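Local coordinates for glucose-6-phosphate isomerase like protein (Thermus thermophilus, PDB 1WIW) that probably interconverts glucose 6-phosphate or mannose 6-phosphate with fructose 6-phosphate, as a two-domain sugar phosphate isomerase, at residues B[164-169]-B[192-197]; B[197-202]-B[228-233]; B[218-223]-B[241-246]. All coordinates share one frame; numbering follows the deposited sequence.

Contact 1: residues B[164-169]-B[192-197]; sequences LPLFYS and LTPPPS
The carbonyl oxygen of Leu192 is held from the strand by two groups: Phe167 N donates a hydrogen bond of 3.0 Å to Leu192 O, and the CA-H of Leu166 adds a weaker contact to the same oxygen. At the other end of the same residue, Leu192 N gives its hydrogen to Pro165 O at 2.9 Å, nearly straight at 165°. This pair of bonds straddling Leu166 makes a single beta bridge, and the next residues suggest why it goes no further. Pro194 has no N-H to offer to Phe167 O, and its CD lies 3.1 Å from Phe167 O, which has no hydrogen-bond partner in the model although it is buried.

Round the bridge the packing is apolar. Leu192 puts CG between its own backbone N and carbonyl carbon (chi1 79°), a turn that swings the isobutyl group back over the strand. There Leu192 CD2 comes 3.8 Å from Leu164 CG, the two side chains meeting nearly at right angles, while two residues along the strand Leu166 CD1 reaches Leu192 CG at 3.7 Å. Leu166 CD1 also touches Pro194 CD at 3.8 Å, and Pro194 CG approaches Tyr168 CD2 farther along. With an alanine in place of Leu192 the backbone bonds could remain, but Leu164 and Leu166 would probably lose the branch that bridges them, leaving a gap beside the strand.

Leu192 also packs on Leu192 of the second subunit, so the loop reaches the dimer interface. Within this chain strand 164-168 is an outermost strand of the parallel sheet, hydrogen-bonded along strand 216-221, with Phe167 turned to Val179 of helix 174-185 and Pro194 covered by Phe202 of helix 198-204.

Contact 2: residues B[197-202]-B[228-233]; sequences SALEFF and ALAKEI
Leu199 lays its CD2 methyl against Ala230, with Leu199 CD2 and Ala230 CB 3.9 Å apart, at the seam between two helices that cover the same face of the parallel sheet in this SIS domain, an alpha-beta-alpha sandwich. The helical segments 198-202 and 228-233 run almost parallel, 9° between their directions, and their axes approach to 9.9 Å. No hydrogen bond crosses the seam; the joint is made by hydrocarbon groups.

The two branches of Leu199 divide the work. CD2 takes the small Ala230, while CD1 reaches outward to Leu229 CD1 at 4.2 Å, a looser contact in which the side chains cross at about a right angle near the solvent. One helical turn on, Ile233 fills the space beside Phe202: with chi1 at -66°, its CG2 lies anti to the backbone N, which carries that methyl to 3.7 Å from Phe202 CB and close to the Phe202 carbonyl carbon as well. Its other branch ends in CD1, near Leu199 O. Farther out on the Phe202 side chain, CE1 meets Ala230 CB obliquely at 4.0 Å. Ala230 is thus shared by Leu199 and Phe202, its single methyl touched by each of them.

Below the seam, Tyr168 of strand 164-168 meets the Phe202 ring edge-to-face. Glu200, turned away from the facing helix, bonds through OE2 to Leu74 N of the second subunit. Within helix 198-204, Ala198 O accepts the hydrogen of Phe202 N and lies 3.3 Å above the plane of the Phe202 ring, offset toward its rim.

Contact 3: residues B[218-223]-B[241-246]; sequences AVLLGP and LAEVPA
Val219 and Val244 meet on one face of the sheet, beside Leu221 and Ala242; Leu220 and Leu241 meet on the other, with Ala218 and Glu243. The two parallel strands are the first and last members of a beta-alpha-beta unit whose helix, 225-234, covers the face bearing Leu220, while helix 251-272 covers the face bearing Val244. At one edge, strand 216-221 continues the sheet through strand 164-168; at the other, strand 240-244 is the outermost in this chain.

Four backbone hydrogen bonds knit the pair in regular parallel fashion. Ala242 uses both its polar backbone atoms, its N bonding to Ala218 O and its O receiving Leu220 N, each at 2.8 Å. Leu220 O then takes the hydrogen of Val244 N, also at 2.8 Å.

On the valine face, Val244 CG2 touches Val219 CG1 at 3.6 Å and also reaches Leu221 CD2, whose side chain lies alongside and points the same way. Having CG2 beside the backbone N and anti to the carbonyl carbon (chi1 -173° to CG1) sets that one methyl between both neighbours. On the opposite face, Leu241 CD1 lies 3.7 Å from Leu220 CG; its modelled approach to Ala218 CB is closer than carbon atoms normally come, and is doubtful in detail. Glu243 OE2 makes a salt bridge with Lys231 NZ of helix 225-234.

The strand pairing ends at Gly222, where a positive phi of 86° would press any side chain against the preceding carbonyl oxygen. Beyond it Pro223 CD rests on Ala246 CB at 4.1 Å. The last of the four bonds is made by Gly222 itself, Gly222 N to Val244 O at 2.9 Å.

From the N-terminal end, contact 1 closes first, bringing the loop at 192-197 back to strand 164-168 after the excursion through helix 174-185. Contact 2 starts where it finishes, since both share Ser197, and its loop takes in strand 216-221 before helix 225-234 returns to helix 198-204. Contact 3 opens within that loop and closes only at 241-246, so contacts 2 and 3 cross while contact 1 stands in series with both. Leu166 O and Val219 N, 2.7 Å apart and probably hydrogen-bonded, join contacts 1 and 3 in one sheet; Tyr168 CE1, 3.6 Å from Ala230 CB, brings contact 2 down onto it.

Contact 1: residues B[164-169]-B[192-197]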
loop_
_atom_site.group_PDB
_atom_site.type_symbol
_atom_site.label_atom_id
_atom_site.label_comp_id
_atom_site.label_asym_id
_atom_site.label_seq_id
_atom_site.Cartn_x
_atom_site.Cartn_y
_atom_site.Cartn_z
ATOM N N LEU B 164 13.669 5.293 10.318
ATOM C CA LEU B 164 12.755 5.039 9.215
ATOM C C LEU B 164 11.588 4.273 9.819
ATOM O O LEU B 164 11.694 3.079 10.085
ATOM C CB LEU B 164 13.436 4.186 8.139
ATOM C CG LEU B 164 12.564 3.773 6.951
ATOM C CD1 LEU B 164 12.014 5.013 6.263
ATOM C CD2 LEU B 164 13.387 2.934 5.972
ATOM N N PRO B 165 10.466 4.959 10.075
ATOM C CA PRO B 165 9.319 4.263 10.661
ATOM C C PRO B 165 8.620 3.271 9.743
ATOM O O PRO B 165 8.448 3.504 8.544
ATOM C CB PRO B 165 8.403 5.406 11.110
ATOM C CG PRO B 165 8.736 6.509 10.174
ATOM C CD PRO B 165 10.233 6.412 10.007
ATOM N N LEU B 166 8.237 2.145 10.334
ATOM C CA LEU B 166 7.532 1.083 9.637
ATOM C C LEU B 166 6.182 0.960 10.339
ATOM O O LEU B 166 6.112 0.469 11.466
ATOM C CB LEU B 166 8.320 -0.226 9.744
ATOM C CG LEU B 166 7.637 -1.534 9.329
ATOM C CD1 LEU B 166 7.052 -1.415 7.933
ATOM C CD2 LEU B 166 8.656 -2.673 9.406
ATOM N N PHE B 167 5.121 1.417 9.676
ATOM C CA PHE B 167 3.779 1.381 10.249
ATOM C C PHE B 167 3.002 0.127 9.867
ATOM O O PHE B 167 2.913 -0.221 8.687
ATOM C CB PHE B 167 2.975 2.608 9.810
ATOM C CG PHE B 167 3.615 3.918 10.166
ATOM C CD1 PHE B 167 4.153 4.735 9.180
ATOM C CD2 PHE B 167 3.665 4.345 11.485
ATOM C CE1 PHE B 167 4.731 5.964 9.505
ATOM C CE2 PHE B 167 4.241 5.571 11.820
ATOM C CZ PHE B 167 4.774 6.381 10.826
ATOM N N TYR B 168 2.432 -0.534 10.873
ATOM C CA TYR B 168 1.642 -1.750 10.673
ATOM C C TYR B 168 0.334 -1.619 11.466
ATOM O O TYR B 168 0.356 -1.475 12.688
ATOM C CB TYR B 168 2.426 -2.975 11.156
ATOM C CG TYR B 168 1.694 -4.290 10.978
ATOM C CD1 TYR B 168 1.703 -5.254 11.986
ATOM C CD2 TYR B 168 0.974 -4.562 9.813
ATOM C CE1 TYR B 168 1.008 -6.459 11.841
ATOM C CE2 TYR B 168 0.277 -5.762 9.659
ATOM C CZ TYR B 168 0.298 -6.703 10.679
ATOM O OH TYR B 168 -0.415 -7.874 10.545
ATOM N N SER B 169 -0.796 -1.654 10.760
ATOM C CA SER B 169 -2.112 -1.520 11.381
ATOM C C SER B 169 -3.054 -2.668 11.024
ATOM O O SER B 169 -3.880 -2.554 10.117
ATOM C CB SER B 169 -2.758 -0.199 10.960
ATOM O OG SER B 169 -2.907 -0.129 9.549
ATOM N N LEU B 192 7.588 3.688 5.805
ATOM C CA LEU B 192 7.093 2.636 4.932
ATOM C C LEU B 192 6.032 1.774 5.572
ATOM O O LEU B 192 5.804 1.819 6.781
ATOM C CB LEU B 192 8.217 1.730 4.434
ATOM C CG LEU B 192 8.736 0.670 5.397
ATOM C CD1 LEU B 192 9.355 -0.483 4.607
ATOM C CD2 LEU B 192 9.732 1.304 6.343
ATOM N N THR B 193 5.410 0.973 4.720
ATOM C CA THR B 193 4.347 0.066 5.096
ATOM C C THR B 193 4.698 -1.324 4.589
ATOM O O THR B 193 5.402 -1.471 3.589
ATOM C CB THR B 193 3.029 0.509 4.436
ATOM O OG1 THR B 193 2.576 1.716 5.062
ATOM C CG2 THR B 193 1.967 -0.566 4.555
ATOM N N PRO B 194 4.236 -2.366 5.288
ATOM C CA PRO B 194 4.546 -3.718 4.820
ATOM C C PRO B 194 3.561 -4.082 3.713
ATOM O O PRO B 194 2.559 -3.396 3.517
ATOM C CB PRO B 194 4.358 -4.567 6.070
ATOM C CG PRO B 194 3.255 -3.846 6.792
ATOM C CD PRO B 194 3.650 -2.394 6.640
ATOM N N PRO B 195 3.848 -5.143 2.956
ATOM C CA PRO B 195 2.939 -5.552 1.882
ATOM C C PRO B 195 1.730 -6.292 2.468
ATOM O O PRO B 195 1.614 -6.437 3.685
ATOM C CB PRO B 195 3.825 -6.456 1.021
ATOM C CG PRO B 195 4.730 -7.084 2.035
ATOM C CD PRO B 195 5.112 -5.900 2.894
ATOM N N PRO B 196 0.801 -6.747 1.611
ATOM C CA PRO B 196 -0.374 -7.471 2.099
ATOM C C PRO B 196 -0.023 -8.591 3.080
ATOM O O PRO B 196 -0.644 -8.703 4.134
ATOM C CB PRO B 196 -1.002 -7.982 0.818
ATOM C CG PRO B 196 -0.782 -6.820 -0.107
ATOM C CD PRO B 196 0.657 -6.431 0.175
ATOM N N SER B 197 0.957 -9.423 2.724
ATOM C CA SER B 197 1.401 -10.507 3.602
ATOM C C SER B 197 2.442 -9.880 4.517
ATOM O O SER B 197 3.644 -10.092 4.347
ATOM C CB SER B 197 2.047 -11.644 2.797
ATOM O OG SER B 197 1.124 -12.252 1.910
#

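Contact 2: residues B[197-202]-B[228-233]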
loop_
_atom_site.group_PDB
_atom_site.type_symbol
_atom_site.label_atom_id
_atom_site.label_comp_id
_atom_site.label_asym_id
_atom_site.label_seq_id
_atom_site.Cartn_x
_atom_site.Cartn_y
_atom_site.Cartn_z
ATOM N N SER B 197 0.957 -9.423 2.724
ATOM C CA SER B 197 1.401 -10.507 3.602
ATOM C C SER B 197 2.442 -9.880 4.517
ATOM O O SER B 197 3.644 -10.092 4.347
ATOM C CB SER B 197 2.047 -11.644 2.797
ATOM O OG SER B 197 1.124 -12.252 1.910
ATOM N N ALA B 198 1.968 -9.102 5.486
ATOM C CA ALA B 198 2.848 -8.392 6.402
ATOM C C ALA B 198 3.767 -9.227 7.291
ATOM O O ALA B 198 4.968 -8.967 7.358
ATOM C CB ALA B 198 2.023 -7.443 7.265
ATOM N N LEU B 199 3.219 -10.222 7.979
ATOM C CA LEU B 199 4.034 -11.028 8.881
ATOM C C LEU B 199 5.156 -11.791 8.166
ATOM O O LEU B 199 6.265 -11.891 8.682
ATOM C CB LEU B 199 3.143 -11.989 9.678
ATOM C CG LEU B 199 2.028 -11.305 10.485
ATOM C CD1 LEU B 199 1.276 -12.340 11.308
ATOM C CD2 LEU B 199 2.620 -10.238 11.399
ATOM N N GLU B 200 4.871 -12.321 6.983
ATOM C CA GLU B 200 5.891 -13.043 6.222
ATOM C C GLU B 200 7.021 -12.061 5.906
ATOM O O GLU B 200 8.201 -12.403 5.976
ATOM C CB GLU B 200 5.294 -13.592 4.920
ATOM C CG GLU B 200 4.170 -14.602 5.132
ATOM C CD GLU B 200 4.669 -15.961 5.592
ATOM O OE1 GLU B 200 5.835 -16.055 6.037
ATOM O OE2 GLU B 200 3.891 -16.938 5.515
ATOM N N PHE B 201 6.631 -10.837 5.563
ATOM C CA PHE B 201 7.562 -9.769 5.235
ATOM C C PHE B 201 8.500 -9.489 6.416
ATOM O O PHE B 201 9.722 -9.378 6.248
ATOM C CB PHE B 201 6.758 -8.513 4.881
ATOM C CG PHE B 201 7.595 -7.289 4.642
ATOM C CD1 PHE B 201 8.314 -7.136 3.462
ATOM C CD2 PHE B 201 7.640 -6.272 5.590
ATOM C CE1 PHE B 201 9.067 -5.986 3.227
ATOM C CE2 PHE B 201 8.390 -5.117 5.366
ATOM C CZ PHE B 201 9.104 -4.977 4.179
ATOM N N PHE B 202 7.925 -9.384 7.610
ATOM C CA PHE B 202 8.709 -9.112 8.811
ATOM C C PHE B 202 9.745 -10.208 9.067
ATOM O O PHE B 202 10.851 -9.932 9.515
ATOM C CB PHE B 202 7.785 -8.996 10.025
ATOM C CG PHE B 202 6.779 -7.877 9.930
ATOM C CD1 PHE B 202 5.602 -7.928 10.669
ATOM C CD2 PHE B 202 7.017 -6.765 9.123
ATOM C CE1 PHE B 202 4.669 -6.886 10.610
ATOM C CE2 PHE B 202 6.092 -5.717 9.056
ATOM C CZ PHE B 202 4.915 -5.779 9.804
ATOM N N ALA B 228 0.300 -8.803 18.095
ATOM C CA ALA B 228 1.113 -9.489 19.090
ATOM C C ALA B 228 2.158 -10.373 18.410
ATOM O O ALA B 228 3.303 -10.447 18.855
ATOM C CB ALA B 228 0.229 -10.329 19.998
ATOM N N LEU B 229 1.748 -11.045 17.338
ATOM C CA LEU B 229 2.643 -11.914 16.581
ATOM C C LEU B 229 3.704 -11.030 15.943
ATOM O O LEU B 229 4.892 -11.357 15.949
ATOM C CB LEU B 229 1.861 -12.662 15.497
ATOM C CG LEU B 229 0.782 -13.622 16.006
ATOM C CD1 LEU B 229 -0.104 -14.096 14.859
ATOM C CD2 LEU B 229 1.457 -14.802 16.700
ATOM N N ALA B 230 3.260 -9.897 15.404
ATOM C CA ALA B 230 4.156 -8.942 14.769
ATOM C C ALA B 230 5.232 -8.505 15.755
ATOM O O ALA B 230 6.409 -8.402 15.404
ATOM C CB ALA B 230 3.366 -7.729 14.287
ATOM N N LYS B 231 4.828 -8.259 16.996
ATOM C CA LYS B 231 5.768 -7.834 18.025
ATOM C C LYS B 231 6.830 -8.895 18.288
ATOM O O LYS B 231 8.022 -8.584 18.355
ATOM C CB LYS B 231 5.028 -7.507 19.325
ATOM C CG LYS B 231 5.942 -7.115 20.481
ATOM C CD LYS B 231 5.133 -6.737 21.706
ATOM C CE LYS B 231 6.023 -6.295 22.859
ATOM N NZ LYS B 231 5.209 -5.889 24.044
ATOM N N GLU B 232 6.405 -10.147 18.429
ATOM C CA GLU B 232 7.355 -11.228 18.686
ATOM C C GLU B 232 8.388 -11.346 17.565
ATOM O O GLU B 232 9.557 -11.643 17.811
ATOM C CB GLU B 232 6.621 -12.563 18.857
ATOM C CG GLU B 232 7.557 -13.740 19.126
ATOM C CD GLU B 232 6.818 -15.016 19.505
ATOM O OE1 GLU B 232 6.201 -15.051 20.595
ATOM O OE2 GLU B 232 6.853 -15.981 18.711
ATOM N N ILE B 233 7.964 -11.097 16.334
ATOM C CA ILE B 233 8.869 -11.182 15.195
ATOM C C ILE B 233 9.812 -9.977 15.083
ATOM O O ILE B 233 11.031 -10.135 14.981
ATOM C CB ILE B 233 8.069 -11.331 13.876
ATOM C CG1 ILE B 233 7.346 -12.682 13.871
ATOM C CG2 ILE B 233 9.001 -11.201 12.671
ATOM C CD1 ILE B 233 6.369 -12.866 12.728
#

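Contact 3: residues B[218-223]-B[241-246]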
loop_
_atom_site.group_PDB
_atom_site.type_symbol
_atom_site.label_atom_id
_atom_site.label_comp_id
_atom_site.label_asym_id
_atom_site.label_seq_id
_atom_site.Cartn_x
_atom_site.Cartn_y
_atom_site.Cartn_z
ATOM N N ALA B 218 9.710 0.174 14.224
ATOM C CA ALA B 218 8.426 -0.466 13.998
ATOM C C ALA B 218 7.363 0.233 14.832
ATOM O O ALA B 218 7.568 0.500 16.017
ATOM C CB ALA B 218 8.501 -1.937 14.366
ATOM N N VAL B 219 6.237 0.549 14.203
ATOM C CA VAL B 219 5.142 1.210 14.909
ATOM C C VAL B 219 3.888 0.378 14.711
ATOM O O VAL B 219 3.275 0.412 13.644
ATOM C CB VAL B 219 4.894 2.634 14.368
ATOM C CG1 VAL B 219 3.793 3.307 15.167
ATOM C CG2 VAL B 219 6.173 3.451 14.447
ATOM N N LEU B 220 3.520 -0.387 15.733
ATOM C CA LEU B 220 2.336 -1.233 15.647
ATOM C C LEU B 220 1.119 -0.413 16.067
ATOM O O LEU B 220 1.006 0.015 17.212
ATOM C CB LEU B 220 2.506 -2.464 16.543
ATOM C CG LEU B 220 3.828 -3.217 16.335
ATOM C CD1 LEU B 220 3.875 -4.447 17.224
ATOM C CD2 LEU B 220 3.978 -3.613 14.870
ATOM N N LEU B 221 0.218 -0.191 15.120
ATOM C CA LEU B 221 -0.976 0.602 15.361
ATOM C C LEU B 221 -2.209 -0.209 15.762
ATOM O O LEU B 221 -2.775 -0.937 14.948
ATOM C CB LEU B 221 -1.297 1.421 14.101
ATOM C CG LEU B 221 -0.208 2.406 13.676
ATOM C CD1 LEU B 221 -0.478 2.913 12.271
ATOM C CD2 LEU B 221 -0.171 3.550 14.676
ATOM N N GLY B 222 -2.619 -0.083 17.018
ATOM C CA GLY B 222 -3.815 -0.780 17.466
ATOM C C GLY B 222 -3.686 -2.215 17.951
ATOM O O GLY B 222 -2.623 -2.821 17.862
ATOM N N PRO B 223 -4.790 -2.790 18.460
ATOM C CA PRO B 223 -4.872 -4.155 18.986
ATOM C C PRO B 223 -5.062 -5.239 17.930
ATOM O O PRO B 223 -5.267 -4.947 16.752
ATOM C CB PRO B 223 -6.066 -4.072 19.926
ATOM C CG PRO B 223 -6.999 -3.208 19.148
ATOM C CD PRO B 223 -6.083 -2.097 18.619
ATOM N N LEU B 241 10.927 -0.311 18.650
ATOM C CA LEU B 241 9.558 -0.754 18.430
ATOM C C LEU B 241 8.574 -0.041 19.352
ATOM O O LEU B 241 8.799 0.057 20.558
ATOM C CB LEU B 241 9.468 -2.271 18.639
ATOM C CG LEU B 241 8.097 -2.947 18.541
ATOM C CD1 LEU B 241 7.353 -2.452 17.317
ATOM C CD2 LEU B 241 8.281 -4.456 18.469
ATOM N N ALA B 242 7.481 0.451 18.775
ATOM C CA ALA B 242 6.462 1.150 19.547
ATOM C C ALA B 242 5.079 0.541 19.325
ATOM O O ALA B 242 4.701 0.233 18.196
ATOM C CB ALA B 242 6.439 2.624 19.160
ATOM N N GLU B 243 4.336 0.354 20.407
ATOM C CA GLU B 243 2.980 -0.178 20.314
ATOM C C GLU B 243 2.056 0.998 20.610
ATOM O O GLU B 243 2.051 1.516 21.721
ATOM C CB GLU B 243 2.753 -1.286 21.347
ATOM C CG GLU B 243 3.708 -2.462 21.221
ATOM C CD GLU B 243 3.504 -3.495 22.317
ATOM O OE1 GLU B 243 2.439 -4.149 22.334
ATOM O OE2 GLU B 243 4.406 -3.646 23.165
ATOM N N VAL B 244 1.294 1.434 19.611
ATOM C CA VAL B 244 0.389 2.562 19.805
ATOM C C VAL B 244 -1.013 2.064 20.123
ATOM O O VAL B 244 -1.645 1.395 19.306
ATOM C CB VAL B 244 0.314 3.461 18.543
ATOM C CG1 VAL B 244 -0.503 4.714 18.850
ATOM C CG2 VAL B 244 1.718 3.828 18.070
ATOM N N PRO B 245 -1.520 2.381 21.323
ATOM C CA PRO B 245 -2.865 1.934 21.690
ATOM C C PRO B 245 -3.923 2.762 20.966
ATOM O O PRO B 245 -3.701 3.934 20.663
ATOM C CB PRO B 245 -2.889 2.134 23.203
ATOM C CG PRO B 245 -2.048 3.347 23.380
ATOM C CD PRO B 245 -0.876 3.092 22.443
ATOM N N ALA B 246 -5.068 2.151 20.684
ATOM C CA ALA B 246 -6.136 2.845 19.985
ATOM C C ALA B 246 -7.313 3.176 20.887
ATOM O O ALA B 246 -8.001 2.283 21.388
ATOM C CB ALA B 246 -6.615 2.014 18.812
#